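Local structure of N-acetylcysteine deacetylase (Bacillus subtilis, 1YSJ) at residues Pro45-Glu51 with Ile98-Pro102; Leu101-Thr107 with His374-Phe378. The protein probably catalyses the metal-dependent deacetylation of N-acetylcysteine to cysteine and acetate, in a pathway that lets the bacterium use S-(2-succino)cysteine as its sulfur source. The protein carries 1 engineered substitution. All coordinates share one frame; numbering follows the deposited sequence.

Contact 1: residues Pro45-Glu51 with Ile98-Pro102; sequences PELSFQE and IDALP
The Glu51 and Asp99 side chains run alongside each other, their carboxylate planes turned 63° apart. Ser48 OG donates a hydrogen bond of 2.7 Å to Asp99 OD2 on its anti lone pair, away from OD1. The Glu51 carboxylate is met from above its plane, where Phe49 N gives a bent bond to OE2; that same oxygen rests 3.2 Å from Asp99 CB. A bend at chi2 (90°) folds the Glu51 chain back in this direction, and on the way its CB packs 3.8 Å from Ile98 CD1. Both acids have further partners: Glu51 OE1 bonds to Thr77 and OE2 to Ala156 N, while Asp99 OD2 also accepts from Glu158 N and OD1 from His124 ND1.

The two backbones are joined directly by Ala100 N, which donates to Glu46 O at 2.7 Å. Water molecules bridge them at two further points. One accepts from Glu46 N and donates to Ile98 O; the other links Ser48 N to Ala100 O. Apolar contact fills in alongside, with Ala100 CB set 3.5 Å from Pro45 CB and Leu47 CD2 lying 3.8 Å from Pro102 CD. The type II turn from Leu47 to Gln50 brings Ser48 OG to Asp99 and Phe49 N to Glu51.

His124 binds one of the two nickel ions and Glu158 the other, so Asp99 belongs to the second shell of the dinuclear site. Its bond to His124 ND1 probably helps fix the rotation of the imidazole and would probably make it a stronger metal donor. Glu51 OE2 and Asp99 OD2 stay 4.6 Å apart, each satisfied by its own N-H or hydroxyl donors, an arrangement consistent with Asp99 being held in place to position His124.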
ATOM      1  N   PRO A  45     -16.133  14.590 -28.789  1.00 42.19           N
ATOM      2  CA  PRO A  45     -16.057  13.246 -28.237  1.00 42.20           C
ATOM      3  C   PRO A  45     -16.861  13.099 -26.945  1.00 42.72           C
ATOM      4  O   PRO A  45     -17.008  14.062 -26.191  1.00 41.25           O
ATOM      5  CB  PRO A  45     -14.561  13.074 -27.962  1.00 41.20           C
ATOM      6  CG  PRO A  45     -14.079  14.423 -27.680  1.00 41.20           C
ATOM      7  CD  PRO A  45     -14.916  15.372 -28.491  1.00 41.40           C
ATOM      8  N   GLU A  46     -17.367  11.895 -26.704  1.00 41.65           N
ATOM      9  CA  GLU A  46     -18.128  11.605 -25.495  1.00 43.18           C
ATOM     10  C   GLU A  46     -17.585  10.357 -24.801  1.00 42.30           C
ATOM     11  O   GLU A  46     -17.067   9.450 -25.451  1.00 43.23           O
ATOM     12  CB  GLU A  46     -19.627  11.458 -25.822  1.00 43.76           C
ATOM     13  CG  GLU A  46     -20.305  12.769 -26.264  1.00 43.08           C
ATOM     14  CD  GLU A  46     -21.711  12.570 -26.822  1.00 45.88           C
ATOM     15  OE1 GLU A  46     -21.847  11.837 -27.823  1.00 45.36           O
ATOM     16  OE2 GLU A  46     -22.677  13.161 -26.275  1.00 42.84           O
ATOM     17  N   LEU A  47     -17.705  10.323 -23.479  1.00 42.44           N
ATOM     18  CA  LEU A  47     -17.206   9.204 -22.672  1.00 42.43           C
ATOM     19  C   LEU A  47     -18.169   8.010 -22.668  1.00 40.41           C
ATOM     20  O   LEU A  47     -19.323   8.152 -23.053  1.00 40.43           O
ATOM     21  CB  LEU A  47     -16.893   9.674 -21.242  1.00 41.30           C
ATOM     22  CG  LEU A  47     -15.837  10.787 -21.130  1.00 41.28           C
ATOM     23  CD1 LEU A  47     -15.746  11.367 -19.730  1.00 33.93           C
ATOM     24  CD2 LEU A  47     -14.477  10.279 -21.572  1.00 41.74           C
ATOM     25  N   SER A  48     -17.669   6.844 -22.254  1.00 41.03           N
ATOM     26  CA  SER A  48     -18.459   5.604 -22.126  1.00 42.94           C
ATOM     27  C   SER A  48     -19.816   5.819 -21.461  1.00 43.04           C
ATOM     28  O   SER A  48     -19.889   6.396 -20.375  1.00 43.07           O
ATOM     29  CB  SER A  48     -17.675   4.549 -21.328  1.00 42.42           C
ATOM     30  OG  SER A  48     -16.511   4.117 -22.017  1.00 43.69           O
ATOM     31  N   PHE A  49     -20.875   5.341 -22.125  1.00 43.45           N
ATOM     32  CA  PHE A  49     -22.276   5.485 -21.686  1.00 42.89           C
ATOM     33  C   PHE A  49     -22.820   6.926 -21.660  1.00 44.18           C
ATOM     34  O   PHE A  49     -23.934   7.165 -21.180  1.00 44.05           O
ATOM     35  CB  PHE A  49     -22.530   4.779 -20.340  1.00 41.88           C
ATOM     36  CG  PHE A  49     -22.523   3.276 -20.426  1.00 43.49           C
ATOM     37  CD1 PHE A  49     -21.831   2.521 -19.485  1.00 43.79           C
ATOM     38  CD2 PHE A  49     -23.203   2.612 -21.454  1.00 40.74           C
ATOM     39  CE1 PHE A  49     -21.817   1.129 -19.553  1.00 42.86           C
ATOM     40  CE2 PHE A  49     -23.190   1.222 -21.535  1.00 42.42           C
ATOM     41  CZ  PHE A  49     -22.496   0.476 -20.579  1.00 42.69           C
ATOM     42  N   GLN A  50     -22.043   7.868 -22.189  1.00 44.69           N
ATOM     43  CA  GLN A  50     -22.418   9.286 -22.217  1.00 45.99           C
ATOM     44  C   GLN A  50     -22.473   9.801 -23.650  1.00 44.50           C
ATOM     45  O   GLN A  50     -22.453  11.016 -23.890  1.00 44.04           O
ATOM     46  CB  GLN A  50     -21.431  10.124 -21.392  1.00 45.26           C
ATOM     47  CG  GLN A  50     -21.399   9.774 -19.906  1.00 48.39           C
ATOM     48  CD  GLN A  50     -20.614  10.784 -19.087  1.00 53.34           C
ATOM     49  OE1 GLN A  50     -21.017  11.953 -18.957  1.00 57.98           O
ATOM     50  NE2 GLN A  50     -19.497  10.337 -18.509  1.00 56.73           N
ATOM     51  N   GLU A  51     -22.556   8.863 -24.598  1.00 42.71           N
ATOM     52  CA  GLU A  51     -22.532   9.172 -26.026  1.00 40.60           C
ATOM     53  C   GLU A  51     -23.918   9.557 -26.543  1.00 40.74           C
ATOM     54  O   GLU A  51     -24.449   8.937 -27.464  1.00 42.50           O
ATOM     55  CB  GLU A  51     -21.955   8.000 -26.837  1.00 39.39           C
ATOM     56  CG  GLU A  51     -20.759   7.285 -26.205  1.00 42.51           C
ATOM     57  CD  GLU A  51     -21.157   6.121 -25.288  1.00 46.23           C
ATOM     58  OE1 GLU A  51     -22.333   6.034 -24.877  1.00 45.81           O
ATOM     59  OE2 GLU A  51     -20.284   5.286 -24.971  1.00 45.57           O
ATOM     60  N   ILE A  98     -18.173   3.438 -30.244  1.00 44.65           N
ATOM     61  CA  ILE A  98     -18.459   4.877 -30.394  1.00 43.29           C
ATOM     62  C   ILE A  98     -17.946   5.810 -29.276  1.00 44.77           C
ATOM     63  O   ILE A  98     -18.109   7.027 -29.370  1.00 44.97           O
ATOM     64  CB  ILE A  98     -19.981   5.139 -30.648  1.00 44.45           C
ATOM     65  CG1 ILE A  98     -20.827   4.824 -29.400  1.00 43.27           C
ATOM     66  CG2 ILE A  98     -20.466   4.348 -31.858  1.00 42.39           C
ATOM     67  CD1 ILE A  98     -22.279   5.302 -29.486  1.00 40.41           C
ATOM     68  N   ASP A  99     -17.338   5.246 -28.230  1.00 45.00           N
ATOM     69  CA  ASP A  99     -16.917   6.029 -27.055  1.00 44.54           C
ATOM     70  C   ASP A  99     -15.473   6.557 -27.112  1.00 43.97           C
ATOM     71  O   ASP A  99     -14.599   5.939 -27.712  1.00 42.92           O
ATOM     72  CB  ASP A  99     -17.149   5.236 -25.758  1.00 43.61           C
ATOM     73  CG  ASP A  99     -16.335   3.942 -25.689  1.00 45.52           C
ATOM     74  OD1 ASP A  99     -16.022   3.339 -26.744  1.00 42.31           O
ATOM     75  OD2 ASP A  99     -16.025   3.516 -24.557  1.00 47.97           O
ATOM     76  N   ALA A 100     -15.247   7.705 -26.473  1.00 44.33           N
ATOM     77  CA  ALA A 100     -13.926   8.329 -26.390  1.00 42.67           C
ATOM     78  C   ALA A 100     -13.288   8.140 -25.003  1.00 43.17           C
ATOM     79  O   ALA A 100     -13.747   7.311 -24.209  1.00 41.82           O
ATOM     80  CB  ALA A 100     -14.025   9.796 -26.738  1.00 42.38           C
ATOM     81  N   LEU A 101     -12.246   8.919 -24.712  1.00 43.15           N
ATOM     82  CA  LEU A 101     -11.440   8.730 -23.500  1.00 43.86           C
ATOM     83  C   LEU A 101     -11.210  10.002 -22.685  1.00 43.31           C
ATOM     84  O   LEU A 101     -11.157  11.093 -23.253  1.00 42.70           O
ATOM     85  CB  LEU A 101     -10.093   8.099 -23.858  1.00 42.33           C
ATOM     86  CG  LEU A 101     -10.122   6.602 -24.173  1.00 48.01           C
ATOM     87  CD1 LEU A 101      -8.936   6.233 -25.047  1.00 46.10           C
ATOM     88  CD2 LEU A 101     -10.166   5.750 -22.896  1.00 47.73           C
ATOM     89  N   PRO A 102     -11.066   9.862 -21.348  1.00 43.98           N
ATOM     90  CA  PRO A 102     -10.793  11.007 -20.469  1.00 44.01           C
ATOM     91  C   PRO A 102      -9.337  11.476 -20.562  1.00 45.13           C
ATOM     92  O   PRO A 102      -8.607  11.471 -19.564  1.00 45.76           O
ATOM     93  CB  PRO A 102     -11.095  10.452 -19.074  1.00 44.09           C
ATOM     94  CG  PRO A 102     -10.763   8.995 -19.184  1.00 42.77           C
ATOM     95  CD  PRO A 102     -11.175   8.602 -20.582  1.00 43.79           C
TER
HETATM   96  O   HOH W   1     -17.991   9.804 -28.755  1.00 30.47           O
HETATM   97  O   HOH W   2     -14.745   6.131 -21.946  0.50 20.04           O

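Contact 2: residues Leu101-Thr107 with His374-Phe378; sequences LPIQEQT and HHPAF. With NI (nickel (II) ion), chain D.
Gln106 runs alongside Pro376, and every step of its side chain from CB to OE1 meets the same proline. CB sits 3.7 Å from Pro376 CB, CG and CD follow at similar spacing, and OE1 ends 3.4 Å from Pro376 CB with CG of the ring close by. The chain is extended beyond CG (chi2 -171°), which keeps CB, CG, CD and OE1 along the proline. Its backbone N donates to Pro376 O at 2.9 Å, in the one direct hydrogen bond between the segments.

The pyrrolidine ring is also approached by Ile103, whose CG2 lies near Pro376 CG, and by Gln104 O at CB. Thr107 closes the far end: CG2 reaches Phe378 O at 3.5 Å, while OG1 turns back to Glu105 OE2, an oxygen that also accepts from His42.

Nearer the metal, Ile103 CD1 touches His374 O. Leu101 CD1 stands over the centre of the His374 imidazole, 3.4 Å from the centroid and 9° off the ring normal, a CH-pi contact that probably helps set the plane of the ring. From there His374 NE2 coordinates nickel at 2.3 Å, with two waters on the same ion and Cys122 and Glu158 completing the protein ligands. A histidine ligand on a loop, with a cysteine bound to both ions, belongs to the dinuclear centre of this M20 family peptidase.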
ATOM      1  N   LEU A 101     -12.246   8.919 -24.712  1.00 43.15           N
ATOM      2  CA  LEU A 101     -11.440   8.730 -23.500  1.00 43.86           C
ATOM      3  C   LEU A 101     -11.210  10.002 -22.685  1.00 43.31           C
ATOM      4  O   LEU A 101     -11.157  11.093 -23.253  1.00 42.70           O
ATOM      5  CB  LEU A 101     -10.093   8.099 -23.858  1.00 42.33           C
ATOM      6  CG  LEU A 101     -10.122   6.602 -24.173  1.00 48.01           C
ATOM      7  CD1 LEU A 101      -8.936   6.233 -25.047  1.00 46.10           C
ATOM      8  CD2 LEU A 101     -10.166   5.750 -22.896  1.00 47.73           C
ATOM      9  N   PRO A 102     -11.066   9.862 -21.348  1.00 43.98           N
ATOM     10  CA  PRO A 102     -10.793  11.007 -20.469  1.00 44.01           C
ATOM     11  C   PRO A 102      -9.337  11.476 -20.562  1.00 45.13           C
ATOM     12  O   PRO A 102      -8.607  11.471 -19.564  1.00 45.76           O
ATOM     13  CB  PRO A 102     -11.095  10.452 -19.074  1.00 44.09           C
ATOM     14  CG  PRO A 102     -10.763   8.995 -19.184  1.00 42.77           C
ATOM     15  CD  PRO A 102     -11.175   8.602 -20.582  1.00 43.79           C
ATOM     16  N   ILE A 103      -8.926  11.881 -21.760  1.00 45.28           N
ATOM     17  CA  ILE A 103      -7.571  12.360 -21.989  1.00 45.61           C
ATOM     18  C   ILE A 103      -7.635  13.695 -22.733  1.00 45.55           C
ATOM     19  O   ILE A 103      -8.468  13.869 -23.623  1.00 45.89           O
ATOM     20  CB  ILE A 103      -6.736  11.341 -22.811  1.00 46.51           C
ATOM     21  CG1 ILE A 103      -6.855   9.927 -22.232  1.00 45.11           C
ATOM     22  CG2 ILE A 103      -5.270  11.773 -22.876  1.00 46.22           C
ATOM     23  CD1 ILE A 103      -6.481   8.821 -23.199  1.00 45.54           C
ATOM     24  N   GLN A 104      -6.766  14.631 -22.357  1.00 43.68           N
ATOM     25  CA  GLN A 104      -6.655  15.916 -23.045  1.00 43.91           C
ATOM     26  C   GLN A 104      -5.915  15.743 -24.372  1.00 43.59           C
ATOM     27  O   GLN A 104      -4.786  15.239 -24.403  1.00 42.08           O
ATOM     28  CB  GLN A 104      -5.937  16.944 -22.154  1.00 43.02           C
ATOM     29  CG  GLN A 104      -5.609  18.277 -22.829  1.00 44.53           C
ATOM     30  CD  GLN A 104      -6.843  19.120 -23.126  1.00 46.71           C
ATOM     31  OE1 GLN A 104      -7.689  19.332 -22.254  1.00 48.56           O
ATOM     32  NE2 GLN A 104      -6.941  19.616 -24.357  1.00 39.98           N
ATOM     33  N   GLU A 105      -6.554  16.165 -25.460  1.00 42.98           N
ATOM     34  CA  GLU A 105      -5.959  16.071 -26.793  1.00 42.71           C
ATOM     35  C   GLU A 105      -4.771  17.015 -26.968  1.00 42.86           C
ATOM     36  O   GLU A 105      -4.844  18.187 -26.589  1.00 41.68           O
ATOM     37  CB  GLU A 105      -7.016  16.328 -27.869  1.00 43.02           C
ATOM     38  CG  GLU A 105      -6.496  16.203 -29.290  1.00 41.63           C
ATOM     39  CD  GLU A 105      -7.570  15.817 -30.279  1.00 43.62           C
ATOM     40  OE1 GLU A 105      -8.761  15.812 -29.902  1.00 42.41           O
ATOM     41  OE2 GLU A 105      -7.218  15.509 -31.437  1.00 42.67           O
ATOM     42  N   GLN A 106      -3.686  16.488 -27.543  1.00 42.59           N
ATOM     43  CA  GLN A 106      -2.465  17.262 -27.794  1.00 44.34           C
ATOM     44  C   GLN A 106      -2.007  17.215 -29.261  1.00 42.63           C
ATOM     45  O   GLN A 106      -0.812  17.275 -29.544  1.00 43.33           O
ATOM     46  CB  GLN A 106      -1.331  16.784 -26.878  1.00 43.71           C
ATOM     47  CG  GLN A 106      -1.509  17.110 -25.399  1.00 49.30           C
ATOM     48  CD  GLN A 106      -0.259  16.800 -24.579  1.00 48.98           C
ATOM     49  OE1 GLN A 106      -0.207  15.803 -23.855  1.00 53.39           O
ATOM     50  NE2 GLN A 106       0.755  17.650 -24.699  1.00 48.61           N
ATOM     51  N   THR A 107      -2.958  17.128 -30.186  1.00 42.31           N
ATOM     52  CA  THR A 107      -2.647  17.002 -31.614  1.00 41.65           C
ATOM     53  C   THR A 107      -2.498  18.348 -32.335  1.00 42.26           C
ATOM     54  O   THR A 107      -1.765  18.447 -33.331  1.00 41.83           O
ATOM     55  CB  THR A 107      -3.735  16.187 -32.357  1.00 43.21           C
ATOM     56  OG1 THR A 107      -5.016  16.809 -32.171  1.00 42.29           O
ATOM     57  CG2 THR A 107      -3.785  14.748 -31.858  1.00 38.61           C
ATOM     58  N   HIS A 374      -4.371   5.574 -27.241  1.00 44.96           N
ATOM     59  CA  HIS A 374      -4.497   6.292 -25.960  1.00 44.58           C
ATOM     60  C   HIS A 374      -3.508   7.442 -25.747  1.00 43.49           C
ATOM     61  O   HIS A 374      -3.591   8.160 -24.750  1.00 44.75           O
ATOM     62  CB  HIS A 374      -4.476   5.323 -24.767  1.00 45.74           C
ATOM     63  CG  HIS A 374      -5.695   4.459 -24.669  1.00 46.28           C
ATOM     64  ND1 HIS A 374      -6.304   4.165 -23.468  1.00 50.78           N
ATOM     65  CD2 HIS A 374      -6.427   3.838 -25.623  1.00 49.19           C
ATOM     66  CE1 HIS A 374      -7.351   3.390 -23.685  1.00 50.11           C
ATOM     67  NE2 HIS A 374      -7.448   3.176 -24.985  1.00 50.78           N
ATOM     68  N   HIS A 375      -2.584   7.624 -26.682  1.00 42.34           N
ATOM     69  CA  HIS A 375      -1.647   8.732 -26.609  1.00 41.84           C
ATOM     70  C   HIS A 375      -2.383  10.043 -26.910  1.00 40.62           C
ATOM     71  O   HIS A 375      -3.235  10.075 -27.789  1.00 38.92           O
ATOM     72  CB  HIS A 375      -0.497   8.520 -27.597  1.00 40.80           C
ATOM     73  CG  HIS A 375       0.693   9.386 -27.334  1.00 43.47           C
ATOM     74  ND1 HIS A 375       1.802   8.939 -26.647  1.00 45.39           N
ATOM     75  CD2 HIS A 375       0.947  10.675 -27.660  1.00 43.48           C
ATOM     76  CE1 HIS A 375       2.687   9.915 -26.561  1.00 42.84           C
ATOM     77  NE2 HIS A 375       2.193  10.979 -27.170  1.00 43.03           N
ATOM     78  N   PRO A 376      -2.076  11.121 -26.159  1.00 41.16           N
ATOM     79  CA  PRO A 376      -2.626  12.460 -26.435  1.00 41.53           C
ATOM     80  C   PRO A 376      -2.429  12.962 -27.876  1.00 41.48           C
ATOM     81  O   PRO A 376      -3.243  13.747 -28.368  1.00 39.54           O
ATOM     82  CB  PRO A 376      -1.865  13.361 -25.458  1.00 41.36           C
ATOM     83  CG  PRO A 376      -1.477  12.463 -24.340  1.00 43.72           C
ATOM     84  CD  PRO A 376      -1.208  11.121 -24.966  1.00 41.67           C
ATOM     85  N   ALA A 377      -1.359  12.516 -28.534  1.00 41.96           N
ATOM     86  CA  ALA A 377      -1.040  12.946 -29.900  1.00 42.83           C
ATOM     87  C   ALA A 377      -1.431  11.905 -30.954  1.00 43.71           C
ATOM     88  O   ALA A 377      -1.033  12.012 -32.117  1.00 43.47           O
ATOM     89  CB  ALA A 377       0.442  13.303 -30.018  1.00 40.37           C
ATOM     90  N   PHE A 378      -2.214  10.908 -30.535  1.00 45.00           N
ATOM     91  CA  PHE A 378      -2.699   9.839 -31.413  1.00 45.92           C
ATOM     92  C   PHE A 378      -3.329  10.384 -32.701  1.00 48.11           C
ATOM     93  O   PHE A 378      -4.142  11.314 -32.659  1.00 47.94           O
ATOM     94  CB  PHE A 378      -3.701   8.962 -30.649  1.00 45.77           C
ATOM     95  CG  PHE A 378      -4.462   7.996 -31.512  1.00 41.55           C
ATOM     96  CD1 PHE A 378      -3.979   6.710 -31.729  1.00 38.44           C
ATOM     97  CD2 PHE A 378      -5.678   8.367 -32.089  1.00 44.27           C
ATOM     98  CE1 PHE A 378      -4.690   5.801 -32.520  1.00 41.09           C
ATOM     99  CE2 PHE A 378      -6.395   7.467 -32.883  1.00 43.84           C
ATOM    100  CZ  PHE A 378      -5.897   6.180 -33.098  1.00 43.27           C
TER
HETATM  101 NI    NI D 382      -8.953   2.057 -26.267  1.00 42.62          NI
HETATM  102  O   HOH W   3      -9.979   0.210 -27.558  1.00 39.70           O
HETATM  103  O   HOH W   4      -7.752   0.061 -26.035  1.00 49.38           O

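From the N terminus, the chain leaves helix 28-43 and forms the first half of contact 1 before entering helix 52-64. It then passes through strands 79-84 and 91-97, and residues 98-102 return to close this first loop. Contact 2 begins at once, sharing Leu101 and Pro102, but its partner, 374-378, comes more than 260 residues later, between strand 360-366 and helix 384-402. The two closures therefore follow one another, neither nesting within the other, with their centres 13 Å apart. Together they join the loop after strand 91-97 to an early interhelical turn on one hand and to a late metal-binding loop on the other, beside the dinuclear nickel site.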